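Local coordinates for hydrogenase maturation factor (Thermoanaerobacter tengcongensis, PDB 3VTH), which probably uses carbamoyl phosphate and ATP to carbamoylate the C-terminal cysteine of HypE during maturation of [NiFe]-hydrogenases, at residues P389-L403 with F413-H425. Numbering follows the deposited sequence.
Sequences PQPILLKKEVKASIL and FCMTKGHYAFISH
Chi1 of -57° sets the Tyr420 ring beside its own backbone N, where Pro391 lies alongside it and puts CG 3.5 Å from ring atom CD1. Further along the ring comes Leu393, whose CG stands anti to the backbone N (chi1 -165°); its CD1 lies 3.7 Å from Tyr420 CE1 and also reaches CD2 of His419. Pro391 CB also makes an off-centre CH-pi contact with the Phe422 ring, 4.2 Å from its centroid. Tyr420 OH hydrogen-bonds Asp78 OD2; an alanine in place of the tyrosine would probably strip Pro391 and Leu393 of their shared packing surface and leave that carboxylate without its mate. Backbone pairing fixes the register: Ala421 N donates to Ile392 O and Ile392 N to Ala421 O, both at 2.9 Å. On the hairpin's other side, where strand 414-417 meets 402-404, Thr416 is held twice by Ile402, giving its N to the carbonyl and taking Ile402 N on OG1 at 2.9 Å, while Ser401 OG donates to Thr416 O at 2.7 Å. Round the type II' turn Lys417–Tyr420, Val398 N hydrogen-bonds Gly418 O. The hairpin 414-417/420-423 is thus flanked by strands 392-393 and 402-404 within the mixed sheet of the Kae1-like domain; helix 433-449 packs on Phe413 and Met415, and helix 737-749 on Cys414, Ala421 and Ile423.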
ATOM      1  N   PRO A 389       9.898   0.064  -1.204  1.00 24.64           N
ATOM      2  CA  PRO A 389      10.027  -1.387  -1.217  1.00 23.83           C
ATOM      3  C   PRO A 389      10.576  -1.993   0.097  1.00 24.17           C
ATOM      4  O   PRO A 389      11.267  -3.018   0.057  1.00 24.03           O
ATOM      5  CB  PRO A 389      11.052  -1.601  -2.320  1.00 24.09           C
ATOM      6  CG  PRO A 389      12.025  -0.421  -2.104  1.00 25.56           C
ATOM      7  CD  PRO A 389      11.147   0.732  -1.627  1.00 24.55           C
ATOM      8  N   GLN A 390      10.320  -1.356   1.236  1.00 24.41           N
ATOM      9  CA  GLN A 390      10.789  -1.925   2.520  1.00 24.38           C
ATOM     10  C   GLN A 390      10.190  -3.327   2.677  1.00 23.97           C
ATOM     11  O   GLN A 390       8.956  -3.504   2.533  1.00 22.64           O
ATOM     12  CB  GLN A 390      10.428  -1.028   3.710  1.00 24.61           C
ATOM     13  CG  GLN A 390      10.836  -1.596   5.092  1.00 24.08           C
ATOM     14  CD  GLN A 390      10.582  -0.621   6.239  1.00 23.83           C
ATOM     15  OE1 GLN A 390      10.352   0.567   6.030  1.00 25.92           O
ATOM     16  NE2 GLN A 390      10.632  -1.131   7.467  1.00 25.84           N
ATOM     17  N   PRO A 391      11.054  -4.329   2.944  1.00 24.29           N
ATOM     18  CA  PRO A 391      10.550  -5.695   3.020  1.00 25.33           C
ATOM     19  C   PRO A 391       9.794  -5.983   4.316  1.00 26.66           C
ATOM     20  O   PRO A 391       9.947  -5.262   5.309  1.00 27.02           O
ATOM     21  CB  PRO A 391      11.819  -6.538   2.949  1.00 25.88           C
ATOM     22  CG  PRO A 391      12.893  -5.633   3.603  1.00 25.56           C
ATOM     23  CD  PRO A 391      12.526  -4.266   3.106  1.00 24.84           C
ATOM     24  N   ILE A 392       8.970  -7.025   4.275  1.00 27.73           N
ATOM     25  CA  ILE A 392       8.402  -7.631   5.470  1.00 29.69           C
ATOM     26  C   ILE A 392       9.452  -8.584   6.051  1.00 31.28           C
ATOM     27  O   ILE A 392      10.012  -9.424   5.340  1.00 31.03           O
ATOM     28  CB  ILE A 392       7.089  -8.400   5.146  1.00 29.30           C
ATOM     29  CG1 ILE A 392       6.051  -7.472   4.476  1.00 29.63           C
ATOM     30  CG2 ILE A 392       6.496  -9.073   6.397  1.00 29.99           C
ATOM     31  CD1 ILE A 392       5.822  -6.145   5.181  1.00 30.39           C
ATOM     32  N   LEU A 393       9.714  -8.439   7.342  1.00 33.67           N
ATOM     33  CA  LEU A 393      10.699  -9.273   8.018  1.00 36.57           C
ATOM     34  C   LEU A 393      10.119 -10.635   8.341  1.00 37.70           C
ATOM     35  O   LEU A 393       9.029 -10.745   8.933  1.00 38.12           O
ATOM     36  CB  LEU A 393      11.213  -8.584   9.284  1.00 38.26           C
ATOM     37  CG  LEU A 393      12.495  -9.140   9.926  1.00 40.93           C
ATOM     38  CD1 LEU A 393      13.653  -9.126   8.938  1.00 42.08           C
ATOM     39  CD2 LEU A 393      12.861  -8.378  11.216  1.00 41.89           C
ATOM     40  N   LEU A 394      10.831 -11.675   7.920  1.00 38.53           N
ATOM     41  CA  LEU A 394      10.457 -13.039   8.277  1.00 40.07           C
ATOM     42  C   LEU A 394      11.260 -13.501   9.505  1.00 42.02           C
ATOM     43  O   LEU A 394      12.375 -13.062   9.714  1.00 42.60           O
ATOM     44  CB  LEU A 394      10.641 -13.974   7.075  1.00 39.36           C
ATOM     45  CG  LEU A 394       9.874 -13.524   5.812  1.00 39.03           C
ATOM     46  CD1 LEU A 394      10.195 -14.362   4.581  1.00 39.06           C
ATOM     47  CD2 LEU A 394       8.362 -13.494   6.068  1.00 38.05           C
ATOM     48  N   LYS A 395      10.673 -14.385  10.306  1.00 43.88           N
ATOM     49  CA  LYS A 395      11.314 -14.911  11.525  1.00 46.36           C
ATOM     50  C   LYS A 395      12.525 -15.783  11.191  1.00 46.90           C
ATOM     51  O   LYS A 395      13.556 -15.716  11.855  1.00 48.81           O
ATOM     52  CB  LYS A 395      10.277 -15.695  12.343  1.00 46.64           C
ATOM     53  CG  LYS A 395      10.789 -16.356  13.617  1.00 51.01           C
ATOM     54  CD  LYS A 395       9.769 -17.390  14.124  1.00 53.36           C
ATOM     55  CE  LYS A 395      10.356 -18.316  15.194  1.00 56.14           C
ATOM     56  NZ  LYS A 395      10.691 -17.585  16.460  1.00 58.21           N
ATOM     57  N   LYS A 396      12.399 -16.582  10.140  1.00 46.52           N
ATOM     58  CA  LYS A 396      13.439 -17.526   9.755  1.00 47.86           C
ATOM     59  C   LYS A 396      13.889 -17.242   8.321  1.00 46.94           C
ATOM     60  O   LYS A 396      13.092 -16.756   7.507  1.00 44.84           O
ATOM     61  CB  LYS A 396      12.865 -18.947   9.855  1.00 48.33           C
ATOM     62  CG  LYS A 396      13.901 -20.049   9.947  1.00 52.42           C
ATOM     63  CD  LYS A 396      13.301 -21.406   9.595  1.00 55.50           C
ATOM     64  CE  LYS A 396      14.403 -22.430   9.349  1.00 58.89           C
ATOM     65  NZ  LYS A 396      15.344 -21.958   8.278  1.00 58.75           N
ATOM     66  N   GLU A 397      15.145 -17.562   8.001  1.00 47.58           N
ATOM     67  CA  GLU A 397      15.613 -17.508   6.608  1.00 47.97           C
ATOM     68  C   GLU A 397      14.796 -18.459   5.726  1.00 47.12           C
ATOM     69  O   GLU A 397      14.377 -19.531   6.181  1.00 47.20           O
ATOM     70  CB  GLU A 397      17.106 -17.843   6.500  1.00 49.73           C
ATOM     71  CG  GLU A 397      18.026 -16.625   6.715  1.00 53.41           C
ATOM     72  CD  GLU A 397      18.196 -16.266   8.182  1.00 57.63           C
ATOM     73  OE1 GLU A 397      18.189 -15.060   8.506  1.00 57.84           O
ATOM     74  OE2 GLU A 397      18.336 -17.195   9.016  1.00 61.53           O
ATOM     75  N   VAL A 398      14.570 -18.074   4.472  1.00 45.99           N
ATOM     76  CA  VAL A 398      13.754 -18.916   3.580  1.00 45.47           C
ATOM     77  C   VAL A 398      14.514 -20.121   3.042  1.00 46.83           C
ATOM     78  O   VAL A 398      15.735 -20.091   2.921  1.00 47.49           O
ATOM     79  CB  VAL A 398      13.108 -18.131   2.403  1.00 43.93           C
ATOM     80  CG1 VAL A 398      12.124 -17.136   2.936  1.00 41.90           C
ATOM     81  CG2 VAL A 398      14.161 -17.458   1.514  1.00 44.31           C
ATOM     82  N   LYS A 399      13.751 -21.168   2.723  1.00 47.29           N
ATOM     83  CA  LYS A 399      14.270 -22.391   2.133  1.00 48.44           C
ATOM     84  C   LYS A 399      14.987 -22.095   0.805  1.00 47.65           C
ATOM     85  O   LYS A 399      16.138 -22.485   0.601  1.00 48.94           O
ATOM     86  CB  LYS A 399      13.107 -23.370   1.919  1.00 48.73           C
ATOM     87  CG  LYS A 399      13.377 -24.797   2.379  1.00 51.69           C
ATOM     88  CD  LYS A 399      14.260 -25.591   1.410  1.00 55.75           C
ATOM     89  CE  LYS A 399      14.417 -27.048   1.856  1.00 56.95           C
ATOM     90  NZ  LYS A 399      15.235 -27.181   3.099  1.00 59.94           N
ATOM     91  N   ALA A 400      14.286 -21.394  -0.087  1.00 45.01           N
ATOM     92  CA  ALA A 400      14.816 -21.000  -1.393  1.00 43.34           C
ATOM     93  C   ALA A 400      14.043 -19.740  -1.786  1.00 39.84           C
ATOM     94  O   ALA A 400      13.062 -19.429  -1.137  1.00 38.97           O
ATOM     95  CB  ALA A 400      14.578 -22.128  -2.412  1.00 44.02           C
ATOM     96  N   SER A 401      14.478 -19.023  -2.821  1.00 37.75           N
ATOM     97  CA  SER A 401      13.744 -17.830  -3.282  1.00 35.54           C
ATOM     98  C   SER A 401      12.462 -18.193  -4.041  1.00 33.73           C
ATOM     99  O   SER A 401      12.464 -19.023  -4.966  1.00 33.66           O
ATOM    100  CB  SER A 401      14.618 -16.904  -4.131  1.00 35.73           C
ATOM    101  OG  SER A 401      15.487 -16.133  -3.310  1.00 36.37           O
ATOM    102  N   ILE A 402      11.371 -17.562  -3.633  1.00 31.57           N
ATOM    103  CA  ILE A 402      10.065 -17.801  -4.244  1.00 29.80           C
ATOM    104  C   ILE A 402       9.579 -16.498  -4.856  1.00 28.73           C
ATOM    105  O   ILE A 402       9.734 -15.439  -4.258  1.00 27.60           O
ATOM    106  CB  ILE A 402       9.049 -18.312  -3.195  1.00 29.31           C
ATOM    107  CG1 ILE A 402       9.362 -19.782  -2.857  1.00 31.89           C
ATOM    108  CG2 ILE A 402       7.575 -18.156  -3.698  1.00 27.65           C
ATOM    109  CD1 ILE A 402       8.641 -20.311  -1.628  1.00 32.63           C
ATOM    110  N   LEU A 403       9.027 -16.572  -6.062  1.00 27.93           N
ATOM    111  CA  LEU A 403       8.266 -15.454  -6.595  1.00 27.16           C
ATOM    112  C   LEU A 403       6.777 -15.782  -6.438  1.00 26.14           C
ATOM    113  O   LEU A 403       6.309 -16.794  -6.937  1.00 25.79           O
ATOM    114  CB  LEU A 403       8.615 -15.223  -8.071  1.00 27.93           C
ATOM    115  CG  LEU A 403       7.698 -14.284  -8.872  1.00 29.34           C
ATOM    116  CD1 LEU A 403       7.787 -12.823  -8.363  1.00 27.28           C
ATOM    117  CD2 LEU A 403       8.071 -14.367 -10.346  1.00 30.55           C
ATOM    118  N   PHE A 413       3.319  -8.293  -6.485  1.00 22.41           N
ATOM    119  CA  PHE A 413       4.040  -9.554  -6.450  1.00 22.85           C
ATOM    120  C   PHE A 413       4.977  -9.522  -5.248  1.00 22.72           C
ATOM    121  O   PHE A 413       5.199  -8.461  -4.671  1.00 22.48           O
ATOM    122  CB  PHE A 413       4.807  -9.789  -7.767  1.00 23.45           C
ATOM    123  CG  PHE A 413       5.822  -8.719  -8.088  1.00 24.58           C
ATOM    124  CD1 PHE A 413       7.095  -8.758  -7.529  1.00 23.78           C
ATOM    125  CD2 PHE A 413       5.502  -7.679  -8.963  1.00 24.22           C
ATOM    126  CE1 PHE A 413       8.062  -7.762  -7.831  1.00 25.14           C
ATOM    127  CE2 PHE A 413       6.453  -6.681  -9.279  1.00 24.88           C
ATOM    128  CZ  PHE A 413       7.728  -6.724  -8.716  1.00 26.64           C
ATOM    129  N   CYS A 414       5.482 -10.686  -4.833  1.00 23.62           N
ATOM    130  CA  CYS A 414       6.382 -10.757  -3.681  1.00 24.40           C
ATOM    131  C   CYS A 414       7.516 -11.734  -3.975  1.00 25.79           C
ATOM    132  O   CYS A 414       7.266 -12.795  -4.538  1.00 25.82           O
ATOM    133  CB  CYS A 414       5.596 -11.171  -2.424  1.00 24.21           C
ATOM    134  SG  CYS A 414       6.563 -11.293  -0.904  1.00 26.44           S
ATOM    135  N   MET A 415       8.752 -11.354  -3.634  1.00 25.69           N
ATOM    136  CA  MET A 415       9.932 -12.215  -3.810  1.00 28.01           C
ATOM    137  C   MET A 415      10.641 -12.394  -2.484  1.00 27.51           C
ATOM    138  O   MET A 415      10.927 -11.414  -1.793  1.00 27.46           O
ATOM    139  CB  MET A 415      10.971 -11.568  -4.737  1.00 29.42           C
ATOM    140  CG  MET A 415      10.497 -11.260  -6.110  1.00 32.89           C
ATOM    141  SD  MET A 415      11.717 -10.217  -6.955  1.00 35.84           S
ATOM    142  CE  MET A 415      10.773 -10.051  -8.464  1.00 31.34           C
ATOM    143  N   THR A 416      10.975 -13.631  -2.148  1.00 28.03           N
ATOM    144  CA  THR A 416      11.644 -13.889  -0.888  1.00 28.31           C
ATOM    145  C   THR A 416      13.145 -14.059  -1.084  1.00 29.95           C
ATOM    146  O   THR A 416      13.599 -14.537  -2.127  1.00 29.47           O
ATOM    147  CB  THR A 416      11.107 -15.162  -0.200  1.00 29.12           C
ATOM    148  OG1 THR A 416      11.232 -16.272  -1.090  1.00 27.80           O
ATOM    149  CG2 THR A 416       9.647 -14.967   0.181  1.00 27.85           C
ATOM    150  N   LYS A 417      13.896 -13.612  -0.084  1.00 30.32           N
ATOM    151  CA  LYS A 417      15.334 -13.862  -0.016  1.00 32.44           C
ATOM    152  C   LYS A 417      15.796 -13.619   1.406  1.00 32.47           C
ATOM    153  O   LYS A 417      15.363 -12.642   2.050  1.00 31.15           O
ATOM    154  CB  LYS A 417      16.119 -12.964  -0.979  1.00 33.25           C
ATOM    155  CG  LYS A 417      17.454 -13.620  -1.390  1.00 35.25           C
ATOM    156  CD  LYS A 417      18.128 -12.839  -2.472  1.00 39.41           C
ATOM    157  CE  LYS A 417      19.425 -13.482  -2.886  1.00 42.46           C
ATOM    158  NZ  LYS A 417      20.201 -12.412  -3.529  1.00 46.24           N
ATOM    159  N   GLY A 418      16.668 -14.505   1.893  1.00 33.19           N
ATOM    160  CA  GLY A 418      17.160 -14.414   3.272  1.00 34.03           C
ATOM    161  C   GLY A 418      15.957 -14.441   4.194  1.00 33.66           C
ATOM    162  O   GLY A 418      15.069 -15.290   4.037  1.00 33.02           O
ATOM    163  N   HIS A 419      15.894 -13.509   5.136  1.00 33.50           N
ATOM    164  CA  HIS A 419      14.692 -13.400   5.952  1.00 34.46           C
ATOM    165  C   HIS A 419      13.782 -12.254   5.533  1.00 32.47           C
ATOM    166  O   HIS A 419      13.063 -11.708   6.362  1.00 32.43           O
ATOM    167  CB  HIS A 419      15.013 -13.331   7.448  1.00 36.54           C
ATOM    168  CG  HIS A 419      16.150 -12.422   7.784  1.00 39.43           C
ATOM    169  ND1 HIS A 419      17.419 -12.889   8.047  1.00 42.88           N
ATOM    170  CD2 HIS A 419      16.215 -11.074   7.897  1.00 41.85           C
ATOM    171  CE1 HIS A 419      18.218 -11.868   8.315  1.00 45.10           C
ATOM    172  NE2 HIS A 419      17.511 -10.755   8.230  1.00 44.19           N
ATOM    173  N   TYR A 420      13.793 -11.905   4.246  1.00 31.37           N
ATOM    174  CA  TYR A 420      12.902 -10.844   3.763  1.00 29.12           C
ATOM    175  C   TYR A 420      11.857 -11.307   2.767  1.00 28.01           C
ATOM    176  O   TYR A 420      12.125 -12.149   1.922  1.00 28.06           O
ATOM    177  CB  TYR A 420      13.701  -9.708   3.125  1.00 29.33           C
ATOM    178  CG  TYR A 420      14.742  -9.067   4.013  1.00 30.68           C
ATOM    179  CD1 TYR A 420      14.373  -8.371   5.161  1.00 30.68           C
ATOM    180  CD2 TYR A 420      16.089  -9.109   3.671  1.00 30.78           C
ATOM    181  CE1 TYR A 420      15.324  -7.752   5.959  1.00 31.57           C
ATOM    182  CE2 TYR A 420      17.061  -8.498   4.484  1.00 33.45           C
ATOM    183  CZ  TYR A 420      16.655  -7.824   5.616  1.00 31.21           C
ATOM    184  OH  TYR A 420      17.577  -7.227   6.417  1.00 33.36           O
ATOM    185  N   ALA A 421      10.661 -10.728   2.873  1.00 26.30           N
ATOM    186  CA  ALA A 421       9.650 -10.845   1.835  1.00 24.91           C
ATOM    187  C   ALA A 421       9.569  -9.451   1.207  1.00 23.66           C
ATOM    188  O   ALA A 421       9.057  -8.514   1.819  1.00 23.02           O
ATOM    189  CB  ALA A 421       8.305 -11.260   2.431  1.00 23.95           C
ATOM    190  N   PHE A 422      10.175  -9.318   0.035  1.00 22.99           N
ATOM    191  CA  PHE A 422      10.149  -8.086  -0.726  1.00 22.95           C
ATOM    192  C   PHE A 422       8.843  -8.044  -1.498  1.00 22.66           C
ATOM    193  O   PHE A 422       8.769  -8.538  -2.632  1.00 23.16           O
ATOM    194  CB  PHE A 422      11.317  -8.048  -1.708  1.00 23.28           C
ATOM    195  CG  PHE A 422      12.658  -7.865  -1.048  1.00 23.96           C
ATOM    196  CD1 PHE A 422      13.050  -6.608  -0.575  1.00 23.78           C
ATOM    197  CD2 PHE A 422      13.533  -8.941  -0.908  1.00 25.72           C
ATOM    198  CE1 PHE A 422      14.312  -6.429   0.048  1.00 25.13           C
ATOM    199  CE2 PHE A 422      14.786  -8.776  -0.306  1.00 25.44           C
ATOM    200  CZ  PHE A 422      15.180  -7.525   0.173  1.00 24.48           C
ATOM    201  N   ILE A 423       7.805  -7.510  -0.869  1.00 21.89           N
ATOM    202  CA  ILE A 423       6.534  -7.312  -1.562  1.00 22.23           C
ATOM    203  C   ILE A 423       6.635  -6.012  -2.402  1.00 22.75           C
ATOM    204  O   ILE A 423       7.138  -4.972  -1.933  1.00 24.08           O
ATOM    205  CB  ILE A 423       5.326  -7.302  -0.574  1.00 21.45           C
ATOM    206  CG1 ILE A 423       3.994  -7.244  -1.347  1.00 20.51           C
ATOM    207  CG2 ILE A 423       5.448  -6.144   0.430  1.00 23.79           C
ATOM    208  CD1 ILE A 423       2.715  -7.487  -0.474  1.00 21.36           C
ATOM    209  N   SER A 424       6.209  -6.085  -3.653  1.00 22.13           N
ATOM    210  CA  SER A 424       6.366  -4.950  -4.552  1.00 22.13           C
ATOM    211  C   SER A 424       5.414  -3.848  -4.151  1.00 21.82           C
ATOM    212  O   SER A 424       4.398  -4.090  -3.476  1.00 21.40           O
ATOM    213  CB  SER A 424       6.070  -5.365  -5.994  1.00 22.58           C
ATOM    214  OG  SER A 424       4.669  -5.494  -6.240  1.00 21.34           O
ATOM    215  N   HIS A 425       5.735  -2.637  -4.575  1.00 21.74           N
ATOM    216  CA  HIS A 425       4.769  -1.562  -4.508  1.00 21.49           C
ATOM    217  C   HIS A 425       3.539  -1.925  -5.342  1.00 21.39           C
ATOM    218  O   HIS A 425       3.609  -2.761  -6.238  1.00 20.92           O
ATOM    219  CB  HIS A 425       5.381  -0.248  -4.996  1.00 21.55           C
ATOM    220  CG  HIS A 425       5.795  -0.246  -6.441  1.00 24.02           C
ATOM    221  ND1 HIS A 425       6.987  -0.789  -6.881  1.00 26.15           N
ATOM    222  CD2 HIS A 425       5.196   0.282  -7.540  1.00 23.38           C
ATOM    223  CE1 HIS A 425       7.095  -0.609  -8.189  1.00 26.30           C
ATOM    224  NE2 HIS A 425       6.023   0.037  -8.613  1.00 26.72           N
TER
HETATM  225  O   HOH W   1       9.880  -5.015  -1.429  1.00 28.43           O
HETATM  226  O   HOH W   2       7.160  -3.270   0.262  1.00 20.01           O